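Local structure of alginase (Pseudoalteromonas, 4Q8K) at residues F208-K213 with V357-V362. The protein is an alginate lyase of polysaccharide lyase family 18, which probably cleaves the polysaccharide alginate by beta-elimination. Sequence-based numbering, arbitrary orientation.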
loop_
_atom_site.group_PDB
_atom_site.type_symbol
_atom_site.label_atom_id
_atom_site.label_comp_id
_atom_site.label_asym_id
_atom_site.label_seq_id
_atom_site.Cartn_x
_atom_site.Cartn_y
_atom_site.Cartn_z
ATOM N N PHE A 208 -7.298 -0.264 10.555
ATOM C CA PHE A 208 -6.716 0.938 9.979
ATOM C C PHE A 208 -7.779 1.592 9.116
ATOM O O PHE A 208 -8.431 0.923 8.311
ATOM C CB PHE A 208 -5.479 0.608 9.133
ATOM C CG PHE A 208 -4.906 1.798 8.396
ATOM C CD1 PHE A 208 -3.970 2.612 8.999
ATOM C CD2 PHE A 208 -5.301 2.093 7.093
ATOM C CE1 PHE A 208 -3.428 3.709 8.321
ATOM C CE2 PHE A 208 -4.782 3.181 6.417
ATOM C CZ PHE A 208 -3.839 3.992 7.033
ATOM N N GLU A 209 -7.976 2.890 9.312
ATOM C CA GLU A 209 -8.888 3.650 8.480
ATOM C C GLU A 209 -8.234 4.963 8.094
ATOM O O GLU A 209 -7.521 5.565 8.896
ATOM C CB GLU A 209 -10.217 3.908 9.197
ATOM C CG GLU A 209 -11.263 4.580 8.307
ATOM C CD GLU A 209 -12.690 4.385 8.792
ATOM O OE1 GLU A 209 -12.891 3.866 9.912
ATOM O OE2 GLU A 209 -13.617 4.746 8.036
ATOM N N ALA A 210 -8.472 5.390 6.859
ATOM C CA ALA A 210 -7.948 6.647 6.369
ATOM C C ALA A 210 -8.799 7.173 5.221
ATOM O O ALA A 210 -9.417 6.402 4.476
ATOM C CB ALA A 210 -6.504 6.477 5.927
ATOM N N THR A 211 -8.861 8.492 5.122
ATOM C CA THR A 211 -9.372 9.179 3.951
ATOM C C THR A 211 -8.169 9.380 3.028
ATOM O O THR A 211 -7.172 10.015 3.409
ATOM C CB THR A 211 -9.989 10.531 4.353
ATOM O OG1 THR A 211 -11.164 10.297 5.139
ATOM C CG2 THR A 211 -10.358 11.367 3.138
ATOM N N VAL A 212 -8.253 8.811 1.830
ATOM C CA VAL A 212 -7.104 8.729 0.941
ATOM C C VAL A 212 -7.316 9.486 -0.360
ATOM O O VAL A 212 -8.216 9.165 -1.135
ATOM C CB VAL A 212 -6.770 7.252 0.581
ATOM C CG1 VAL A 212 -5.505 7.188 -0.277
ATOM C CG2 VAL A 212 -6.613 6.404 1.825
ATOM N N LYS A 213 -6.466 10.478 -0.604
ATOM C CA LYS A 213 -6.475 11.183 -1.884
ATOM C C LYS A 213 -5.262 10.732 -2.687
ATOM O O LYS A 213 -4.164 10.620 -2.149
ATOM C CB LYS A 213 -6.466 12.699 -1.666
ATOM C CG LYS A 213 -6.424 13.532 -2.939
ATOM C CD LYS A 213 -6.393 15.029 -2.616
ATOM C CE LYS A 213 -6.195 15.868 -3.876
ATOM N NZ LYS A 213 -6.236 17.341 -3.618
ATOM N N VAL A 357 0.267 10.232 -2.360
ATOM C CA VAL A 357 -0.851 9.713 -1.572
ATOM C C VAL A 357 -0.999 10.547 -0.292
ATOM O O VAL A 357 -0.080 10.617 0.526
ATOM C CB VAL A 357 -0.682 8.217 -1.236
ATOM C CG1 VAL A 357 -1.810 7.728 -0.315
ATOM C CG2 VAL A 357 -0.657 7.383 -2.513
ATOM N N THR A 358 -2.154 11.186 -0.140
ATOM C CA THR A 358 -2.418 12.035 1.016
ATOM C C THR A 358 -3.444 11.357 1.911
ATOM O O THR A 358 -4.529 11.009 1.457
ATOM C CB THR A 358 -2.962 13.409 0.587
ATOM O OG1 THR A 358 -2.015 14.055 -0.271
ATOM C CG2 THR A 358 -3.209 14.294 1.799
ATOM N N MET A 359 -3.098 11.166 3.179
ATOM C CA MET A 359 -4.010 10.496 4.092
ATOM C C MET A 359 -4.413 11.402 5.240
ATOM O O MET A 359 -3.563 11.996 5.894
ATOM C CB MET A 359 -3.378 9.214 4.634
ATOM C CG MET A 359 -3.219 8.142 3.595
ATOM S SD MET A 359 -2.767 6.563 4.296
ATOM C CE MET A 359 -2.275 5.666 2.824
ATOM N N THR A 360 -5.722 11.505 5.457
ATOM C CA THR A 360 -6.299 12.313 6.514
ATOM C C THR A 360 -7.317 11.464 7.277
ATOM O O THR A 360 -7.622 10.332 6.875
ATOM C CB THR A 360 -7.018 13.544 5.942
ATOM O OG1 THR A 360 -7.922 13.130 4.908
ATOM C CG2 THR A 360 -6.005 14.548 5.361
ATOM N N ASN A 361 -7.845 12.011 8.373
ATOM C CA ASN A 361 -8.782 11.272 9.217
ATOM C C ASN A 361 -8.283 9.855 9.439
ATOM O O ASN A 361 -8.994 8.883 9.183
ATOM C CB ASN A 361 -10.166 11.219 8.579
ATOM C CG ASN A 361 -10.736 12.589 8.299
ATOM O OD1 ASN A 361 -11.382 12.803 7.270
ATOM N ND2 ASN A 361 -10.498 13.530 9.205
ATOM N N VAL A 362 -7.050 9.742 9.905
ATOM C CA VAL A 362 -6.417 8.450 10.052
ATOM C C VAL A 362 -6.632 7.886 11.450
ATOM O O VAL A 362 -6.527 8.609 12.440
ATOM C CB VAL A 362 -4.914 8.564 9.782
ATOM C CG1 VAL A 362 -4.241 7.205 9.881
ATOM C CG2 VAL A 362 -4.689 9.187 8.408
HETATM O O HOH W 1 -6.830 12.631 2.404
HETATM O O HOH W 2 -11.257 8.145 7.233
#
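Thr211 pairs with Thr360, and Lys213 with Thr358, where two neighbouring antiparallel strands meet in one sheet of a concanavalin-like beta-sandwich. Each is a hydrogen-bonded pair. Thr211 N reaches Thr360 O at 2.8 Å. Thr360 N returns a bond to Thr211 O. The Lys213 and Thr358 bonds are straighter, both 172° at the hydrogen. Val212 and Met359 form the non-hydrogen-bonded pair between them. The regular pairing breaks at Asn361, where strand 355-368 turns a corner; beyond it, Glu209 bonds through its backbone to Ser363.

The buried face is apolar. Val212 CG1 meets Val357 CG1 at 3.7 Å. The extended Met359 side chain brings SD to the Phe208 ring edge, 3.9 Å from CZ, a Met-aromatic contact. Ala210 CB also touches this sulfur. Phe208 further packs on Phe317 and Phe319 of the facing sheet.

The other face is polar. One water bridges Thr211 O and Thr360 OG1. With chi1 at 51°, Thr360 OG1 lies between its backbone N and carbonyl carbon, which brings OG1 to 3.4 Å from Thr211 CB. A second water links Thr211 OG1, at 3.0 Å, to Asn361 O.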